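Local coordinates for protein diacylglycerol lipase (Aspergillus oryzae, PDB 5XK2) that probably hydrolyses mono- and diacylglycerols, as a class 3 lipase with an alpha/beta-hydrolase fold, at residues F20-A25 with Y271-D276; C44-C49 with A275-G280. All coordinates share one frame; numbering follows the deposited sequence.

Interaction 1 (F20-A25 with Y271-D276); sequences FWVQYA and YFIHAD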
ATOM      1  N   PHE A  20     -15.370  16.590 -14.495  1.00 10.93           N
ATOM      2  CA  PHE A  20     -15.264  17.741 -13.615  1.00 10.67           C
ATOM      3  C   PHE A  20     -15.231  17.388 -12.120  1.00 12.42           C
ATOM      4  O   PHE A  20     -14.320  17.800 -11.401  1.00 11.01           O
ATOM      5  CB  PHE A  20     -16.429  18.697 -13.891  1.00 10.37           C
ATOM      6  CG  PHE A  20     -16.455  19.896 -12.989  1.00 10.98           C
ATOM      7  CD1 PHE A  20     -15.468  20.858 -13.077  1.00 14.01           C
ATOM      8  CD2 PHE A  20     -17.473  20.057 -12.054  1.00 13.70           C
ATOM      9  CE1 PHE A  20     -15.479  21.982 -12.259  1.00 15.47           C
ATOM     10  CE2 PHE A  20     -17.492  21.175 -11.231  1.00 10.52           C
ATOM     11  CZ  PHE A  20     -16.497  22.131 -11.321  1.00 13.87           C
ATOM     12  N   TRP A  21     -16.192  16.598 -11.637  1.00 10.58           N
ATOM     13  CA  TRP A  21     -16.297  16.431 -10.187  1.00  9.83           C
ATOM     14  C   TRP A  21     -15.112  15.658  -9.624  1.00  8.69           C
ATOM     15  O   TRP A  21     -14.781  15.814  -8.441  1.00 10.19           O
ATOM     16  CB  TRP A  21     -17.639  15.757  -9.790  1.00 11.07           C
ATOM     17  CG  TRP A  21     -18.800  16.602 -10.231  1.00 10.65           C
ATOM     18  CD1 TRP A  21     -19.614  16.376 -11.290  1.00 10.01           C
ATOM     19  CD2 TRP A  21     -19.203  17.862  -9.671  1.00 10.45           C
ATOM     20  NE1 TRP A  21     -20.537  17.404 -11.413  1.00 11.99           N
ATOM     21  CE2 TRP A  21     -20.286  18.334 -10.438  1.00 13.34           C
ATOM     22  CE3 TRP A  21     -18.742  18.638  -8.597  1.00 11.39           C
ATOM     23  CZ2 TRP A  21     -20.939  19.532 -10.154  1.00 12.64           C
ATOM     24  CZ3 TRP A  21     -19.393  19.832  -8.318  1.00 11.56           C
ATOM     25  CH2 TRP A  21     -20.474  20.272  -9.102  1.00 13.08           C
ATOM     26  N   VAL A  22     -14.441  14.871 -10.464  1.00  9.86           N
ATOM     27  CA  VAL A  22     -13.274  14.129  -9.983  1.00 10.93           C
ATOM     28  C   VAL A  22     -12.163  15.101  -9.539  1.00  9.39           C
ATOM     29  O   VAL A  22     -11.327  14.753  -8.713  1.00 10.10           O
ATOM     30  CB  VAL A  22     -12.740  13.141 -11.056  1.00 10.81           C
ATOM     31  CG1 VAL A  22     -12.172  13.878 -12.269  1.00 11.82           C
ATOM     32  CG2 VAL A  22     -11.724  12.160 -10.440  1.00 11.13           C
ATOM     33  N   GLN A  23     -12.179  16.321 -10.060  1.00 10.09           N
ATOM     34  CA  GLN A  23     -11.184  17.308  -9.650  1.00  9.88           C
ATOM     35  C   GLN A  23     -11.383  17.761  -8.203  1.00  9.44           C
ATOM     36  O   GLN A  23     -10.428  18.176  -7.535  1.00  9.62           O
ATOM     37  CB  GLN A  23     -11.211  18.512 -10.594  1.00  8.39           C
ATOM     38  CG  GLN A  23     -10.748  18.174 -12.009  1.00  9.63           C
ATOM     39  CD  GLN A  23     -10.894  19.346 -12.931  1.00 12.83           C
ATOM     40  OE1 GLN A  23     -10.478  20.449 -12.595  1.00 11.68           O
ATOM     41  NE2 GLN A  23     -11.528  19.132 -14.083  1.00 17.83           N
ATOM     42  N   TYR A  24     -12.617  17.688  -7.696  1.00  9.91           N
ATOM     43  CA  TYR A  24     -12.816  17.938  -6.271  1.00  8.40           C
ATOM     44  C   TYR A  24     -12.253  16.799  -5.431  1.00  9.53           C
ATOM     45  O   TYR A  24     -11.682  17.033  -4.370  1.00  9.66           O
ATOM     46  CB  TYR A  24     -14.301  18.154  -5.942  1.00  8.20           C
ATOM     47  CG  TYR A  24     -14.801  19.523  -6.329  1.00  9.93           C
ATOM     48  CD1 TYR A  24     -14.544  20.630  -5.520  1.00  9.29           C
ATOM     49  CD2 TYR A  24     -15.529  19.715  -7.502  1.00 10.81           C
ATOM     50  CE1 TYR A  24     -14.997  21.882  -5.866  1.00  9.13           C
ATOM     51  CE2 TYR A  24     -15.986  20.973  -7.866  1.00 10.32           C
ATOM     52  CZ  TYR A  24     -15.723  22.052  -7.041  1.00 11.48           C
ATOM     53  OH  TYR A  24     -16.160  23.315  -7.367  1.00 12.24           O
ATOM     54  N   ALA A  25     -12.435  15.566  -5.895  1.00 10.49           N
ATOM     55  CA  ALA A  25     -11.777  14.434  -5.264  1.00 10.27           C
ATOM     56  C   ALA A  25     -10.267  14.620  -5.242  1.00  9.82           C
ATOM     57  O   ALA A  25      -9.621  14.383  -4.228  1.00 13.29           O
ATOM     58  CB  ALA A  25     -12.140  13.132  -6.003  1.00 11.44           C
ATOM     59  N   TYR A 271      -8.472   7.989 -12.943  1.00  8.96           N
ATOM     60  CA  TYR A 271      -9.919   8.068 -13.153  1.00  8.64           C
ATOM     61  C   TYR A 271     -10.142   9.419 -13.793  1.00  9.07           C
ATOM     62  O   TYR A 271     -10.328  10.421 -13.116  1.00 10.63           O
ATOM     63  CB  TYR A 271     -10.655   7.926 -11.801  1.00  9.78           C
ATOM     64  CG  TYR A 271     -10.847   6.486 -11.388  1.00 10.26           C
ATOM     65  CD1 TYR A 271      -9.769   5.707 -10.945  1.00  8.49           C
ATOM     66  CD2 TYR A 271     -12.096   5.890 -11.476  1.00  8.42           C
ATOM     67  CE1 TYR A 271      -9.953   4.359 -10.591  1.00  7.85           C
ATOM     68  CE2 TYR A 271     -12.291   4.552 -11.116  1.00  7.98           C
ATOM     69  CZ  TYR A 271     -11.217   3.795 -10.688  1.00  6.46           C
ATOM     70  OH  TYR A 271     -11.424   2.478 -10.346  1.00  8.01           O
ATOM     71  N   PHE A 272     -10.161   9.396 -15.117  1.00 10.25           N
ATOM     72  CA  PHE A 272     -10.144  10.561 -16.014  1.00 11.34           C
ATOM     73  C   PHE A 272      -8.919  11.444 -15.892  1.00 17.10           C
ATOM     74  O   PHE A 272      -8.315  11.768 -16.905  1.00 19.43           O
ATOM     75  CB  PHE A 272     -11.368  11.440 -15.773  1.00 10.63           C
ATOM     76  CG  PHE A 272     -12.656  10.706 -15.911  1.00 10.65           C
ATOM     77  CD1 PHE A 272     -13.136  10.372 -17.176  1.00 11.51           C
ATOM     78  CD2 PHE A 272     -13.375  10.313 -14.790  1.00 10.86           C
ATOM     79  CE1 PHE A 272     -14.338   9.655 -17.326  1.00 10.15           C
ATOM     80  CE2 PHE A 272     -14.573   9.599 -14.932  1.00 11.01           C
ATOM     81  CZ  PHE A 272     -15.050   9.273 -16.197  1.00 11.78           C
ATOM     82  N   ILE A 273      -8.431  11.622 -14.666  1.00 11.96           N
ATOM     83  CA  ILE A 273      -7.271  12.453 -14.379  1.00 13.76           C
ATOM     84  C   ILE A 273      -6.386  11.634 -13.464  1.00 15.46           C
ATOM     85  O   ILE A 273      -6.800  10.566 -13.012  1.00 11.88           O
ATOM     86  CB  ILE A 273      -7.643  13.791 -13.665  1.00 17.19           C
ATOM     87  CG1 ILE A 273      -8.272  13.509 -12.299  1.00 13.43           C
ATOM     88  CG2 ILE A 273      -8.561  14.643 -14.535  1.00 25.26           C
ATOM     89  CD1 ILE A 273      -8.482  14.768 -11.396  1.00 19.18           C
ATOM     90  N   HIS A 274      -5.225  12.170 -13.099  1.00 11.51           N
ATOM     91  CA  HIS A 274      -4.389  11.475 -12.130  1.00 10.38           C
ATOM     92  C   HIS A 274      -4.914  11.911 -10.774  1.00 12.60           C
ATOM     93  O   HIS A 274      -4.555  12.964 -10.261  1.00 12.35           O
ATOM     94  CB  HIS A 274      -2.920  11.882 -12.341  1.00 11.68           C
ATOM     95  CG  HIS A 274      -1.942  11.089 -11.536  1.00 13.73           C
ATOM     96  ND1 HIS A 274      -0.575  11.290 -11.622  1.00 16.70           N
ATOM     97  CD2 HIS A 274      -2.119  10.077 -10.652  1.00 17.18           C
ATOM     98  CE1 HIS A 274       0.040  10.454 -10.803  1.00 19.26           C
ATOM     99  NE2 HIS A 274      -0.873   9.706 -10.206  1.00 22.45           N
ATOM    100  N   ALA A 275      -5.728  11.045 -10.164  1.00 10.89           N
ATOM    101  CA  ALA A 275      -6.638  11.498  -9.114  1.00 11.27           C
ATOM    102  C   ALA A 275      -5.942  11.847  -7.811  1.00 12.40           C
ATOM    103  O   ALA A 275      -6.377  12.740  -7.090  1.00 13.92           O
ATOM    104  CB  ALA A 275      -7.712  10.421  -8.861  1.00 10.30           C
ATOM    105  N   ASP A 276      -4.909  11.089  -7.471  1.00 11.99           N
ATOM    106  CA  ASP A 276      -4.203  11.299  -6.212  1.00 11.67           C
ATOM    107  C   ASP A 276      -2.871  12.042  -6.353  1.00 13.40           C
ATOM    108  O   ASP A 276      -2.032  11.974  -5.450  1.00 17.18           O
ATOM    109  CB  ASP A 276      -3.993   9.976  -5.493  1.00 16.87           C
ATOM    110  CG  ASP A 276      -3.025   9.071  -6.216  1.00 26.03           C
ATOM    111  OD1 ASP A 276      -2.826   9.261  -7.432  1.00 19.25           O
ATOM    112  OD2 ASP A 276      -2.446   8.184  -5.561  1.00 33.71           O
TER
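Val22 and Gln23 of helix 14-27 meet Tyr271, Phe272 and Ile273, whose irregular backbone doubles back sharply: Ile273 N bonds to Tyr271 O at 2.7 Å across Phe272, which has a positive phi of 61°. The helix is itself kinked here, Gln23 N bonding to Phe20 O three residues back. Val22 carries most of an apolar contact without hydrogen bonds between the segments. Its CG1 meets Ile273 CD1 tip to tip at 3.9 Å, while CG2, placed anti to the backbone N, approaches Tyr271 O at 3.5 Å, and Phe272 CB lies farther off, 4.3 Å from Val22 CG1. In the alpha/beta-hydrolase fold this is where an N-terminal helix, with Trp21 and Ala25 on strand 146-152 of the central sheet, also packs against the C-terminal part of the chain. Gln23 crosses Ile273 at about a right angle and offers only its aliphatic part, CG lying 4.1 Å from Ile273 CD1; its amide oxygen OE1 accepts a bond from the backbone N of Asp51. Although the CB of Tyr271 points toward the helix, its ring leads away, and its OH bonds to OD2 of Asp206, probably the acid of a Ser-His-Asp triad.

Interaction 2 (C44-C49 with A275-G280); sequences CSVGNC and ADACKG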
ATOM      1  N   CYS A  44      -4.791  23.202  -6.303  1.00 11.61           N
ATOM      2  CA  CYS A  44      -4.003  21.979  -6.306  1.00 11.83           C
ATOM      3  C   CYS A  44      -2.625  22.281  -6.866  1.00 11.43           C
ATOM      4  O   CYS A  44      -2.505  22.610  -8.042  1.00 13.09           O
ATOM      5  CB  CYS A  44      -4.681  20.891  -7.143  1.00 13.00           C
ATOM      6  SG  CYS A  44      -6.455  20.623  -6.643  1.00 15.95           S
ATOM      7  N   SER A  45      -1.618  22.171  -6.004  1.00 13.28           N
ATOM      8  CA  SER A  45      -0.244  22.515  -6.332  1.00 16.31           C
ATOM      9  C   SER A  45       0.269  21.780  -7.541  1.00 15.49           C
ATOM     10  O   SER A  45       1.058  22.339  -8.301  1.00 15.78           O
ATOM     11  CB  SER A  45       0.669  22.213  -5.139  1.00 17.20           C
ATOM     12  OG  SER A  45       0.337  23.050  -4.056  1.00 37.81           O
ATOM     13  N   VAL A  46      -0.177  20.536  -7.715  1.00 13.54           N
ATOM     14  CA  VAL A  46       0.301  19.714  -8.838  1.00 11.61           C
ATOM     15  C   VAL A  46      -0.491  19.947 -10.135  1.00 12.09           C
ATOM     16  O   VAL A  46      -0.180  19.355 -11.169  1.00 13.35           O
ATOM     17  CB  VAL A  46       0.254  18.214  -8.490  1.00 18.76           C
ATOM     18  CG1 VAL A  46       1.088  17.946  -7.238  1.00 22.22           C
ATOM     19  CG2 VAL A  46      -1.176  17.768  -8.287  1.00 16.63           C
ATOM     20  N   GLY A  47      -1.521  20.793 -10.076  1.00 10.18           N
ATOM     21  CA  GLY A  47      -2.205  21.259 -11.271  1.00 12.81           C
ATOM     22  C   GLY A  47      -3.298  20.365 -11.821  1.00 13.39           C
ATOM     23  O   GLY A  47      -3.627  20.449 -12.998  1.00 12.07           O
ATOM     24  N   ASN A  48      -3.832  19.475 -10.990  1.00 11.10           N
ATOM     25  CA  ASN A  48      -4.870  18.556 -11.461  1.00  9.40           C
ATOM     26  C   ASN A  48      -6.293  18.950 -11.083  1.00 11.09           C
ATOM     27  O   ASN A  48      -7.204  18.116 -11.221  1.00 13.41           O
ATOM     28  CB  ASN A  48      -4.576  17.115 -11.009  1.00 12.44           C
ATOM     29  CG  ASN A  48      -4.516  16.969  -9.527  1.00 11.53           C
ATOM     30  OD1 ASN A  48      -4.461  17.956  -8.786  1.00 13.98           O
ATOM     31  ND2 ASN A  48      -4.515  15.717  -9.061  1.00 11.69           N
ATOM     32  N   CYS A  49      -6.501  20.165 -10.557  1.00 10.42           N
ATOM     33  CA  CYS A  49      -7.898  20.641 -10.489  1.00  9.55           C
ATOM     34  C   CYS A  49      -8.126  22.017 -11.119  1.00 10.14           C
ATOM     35  O   CYS A  49      -8.719  22.920 -10.499  1.00 10.43           O
ATOM     36  CB  CYS A  49      -8.383  20.639  -9.021  1.00 10.64           C
ATOM     37  SG  CYS A  49      -7.616  21.802  -7.849  1.00 13.94           S
ATOM     38  N   ALA A 275      -5.728  11.045 -10.164  1.00 10.89           N
ATOM     39  CA  ALA A 275      -6.638  11.498  -9.114  1.00 11.27           C
ATOM     40  C   ALA A 275      -5.942  11.847  -7.811  1.00 12.40           C
ATOM     41  O   ALA A 275      -6.377  12.740  -7.090  1.00 13.92           O
ATOM     42  CB  ALA A 275      -7.712  10.421  -8.861  1.00 10.30           C
ATOM     43  N   ASP A 276      -4.909  11.089  -7.471  1.00 11.99           N
ATOM     44  CA  ASP A 276      -4.203  11.299  -6.212  1.00 11.67           C
ATOM     45  C   ASP A 276      -2.871  12.042  -6.353  1.00 13.40           C
ATOM     46  O   ASP A 276      -2.032  11.974  -5.450  1.00 17.18           O
ATOM     47  CB  ASP A 276      -3.993   9.976  -5.493  1.00 16.87           C
ATOM     48  CG  ASP A 276      -3.025   9.071  -6.216  1.00 26.03           C
ATOM     49  OD1 ASP A 276      -2.826   9.261  -7.432  1.00 19.25           O
ATOM     50  OD2 ASP A 276      -2.446   8.184  -5.561  1.00 33.71           O
ATOM     51  N   ALA A 277      -2.616  12.653  -7.508  1.00 12.73           N
ATOM     52  CA  ALA A 277      -1.307  13.264  -7.753  1.00 11.87           C
ATOM     53  C   ALA A 277      -0.903  14.322  -6.728  1.00 15.50           C
ATOM     54  O   ALA A 277       0.287  14.565  -6.534  1.00 16.40           O
ATOM     55  CB  ALA A 277      -1.265  13.868  -9.139  1.00 15.40           C
ATOM     56  N   CYS A 278      -1.878  14.936  -6.064  1.00 10.93           N
ATOM     57  CA  CYS A 278      -1.584  16.061  -5.183  1.00 15.53           C
ATOM     58  C   CYS A 278      -1.067  15.592  -3.824  1.00 20.21           C
ATOM     59  O   CYS A 278      -0.680  16.411  -2.997  1.00 26.87           O
ATOM     60  CB  CYS A 278      -2.820  16.943  -5.013  1.00 24.12           C
ATOM     61  SG  CYS A 278      -2.476  18.684  -4.635  1.00 30.97           S
ATOM     62  N   LYS A 279      -1.035  14.281  -3.601  1.00 18.05           N
ATOM     63  CA  LYS A 279      -0.384  13.761  -2.409  1.00 31.94           C
ATOM     64  C   LYS A 279       1.135  13.798  -2.633  1.00 43.50           C
ATOM     65  O   LYS A 279       1.658  13.138  -3.529  1.00 45.79           O
ATOM     66  CB  LYS A 279      -0.849  12.340  -2.096  1.00 36.33           C
ATOM     67  CG  LYS A 279       0.044  11.642  -1.082  1.00 48.42           C
ATOM     68  CD  LYS A 279      -0.664  11.422   0.245  1.00 52.78           C
ATOM     69  CE  LYS A 279       0.303  10.959   1.329  1.00 51.66           C
ATOM     70  NZ  LYS A 279       0.318  11.876   2.502  1.00 58.95           N
ATOM     71  N   GLY A 280       1.844  14.562  -1.812  1.00 49.94           N
ATOM     72  CA  GLY A 280       3.267  14.781  -2.037  1.00 57.17           C
ATOM     73  C   GLY A 280       4.180  14.117  -1.027  1.00 61.96           C
ATOM     74  O   GLY A 280       3.780  13.183  -0.334  1.00 66.73           O
TER
HETATM   75  O   HOH W   1      -4.815  14.759  -6.160  1.00 11.57           O
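Cys44 meets Cys278 through its CA and CB, with Cys44 CB 4.0 Å from Cys278 SG. The two cysteines are not joined to each other: Cys44 SG is bonded to Cys49 SG at 2.0 Å, and Cys278 SG to Cys30. A type I turn runs from Cys44 to Gly47, and its next residue, Ser45, brings its backbone N within 3.8 Å of Cys278 SG. Val46 then lays both methyls against the Ala277-Cys278 peptide. CG1 approaches Ala277 O at 3.5 Å, while CG2, set between its own backbone N and carbonyl carbon, lies 3.6 Å from Cys278 CA. The facing segment is also a type I turn, Asp276 to Lys279, so the contact sets turn against turn; two disulfides meet here, one closing the 44-49 loop and one tying the C-terminal end of this lipase to Cys30, just beyond helix 14-27. Asn48 extends its amide across the side of the second turn, with ND2 3.7 Å from Ala277 CB. That nitrogen probably donates to His274 O, and it donates to a water 3.1 Å from ND2. The water in turn accepts from Cys278 N and donates to Ala275 O at 2.7 Å, so it bridges both segments with three bonds where no direct hydrogen bond links them. Cys49 ends the loop at the N-cap position of helix 50-55.

In the fold
Interactions 1 and 2 lie about 9 Å apart, centre to centre, and follow each other along one C-terminal run, sharing Ala275 and Asp276. They also touch directly: Asn48 ND2 reaches His274 O at 3.0 Å, and Asn48 O packs 3.6 Å from both Ile273 CD1 and Gln23 CG, so one carbonyl meets both segments of interaction 1 and joins the 44-49 loop to the middle of 271-276. Interaction 1 reaches the presumed Ser-His-Asp triad through Tyr271, whereas in interaction 2 the Ala275 side chain only comes near it without touching; the contact centres lie about 10 and 16 Å from the centre of the chain. Within the shared part, Asp276 forms a salt bridge with Arg95 of the second subunit.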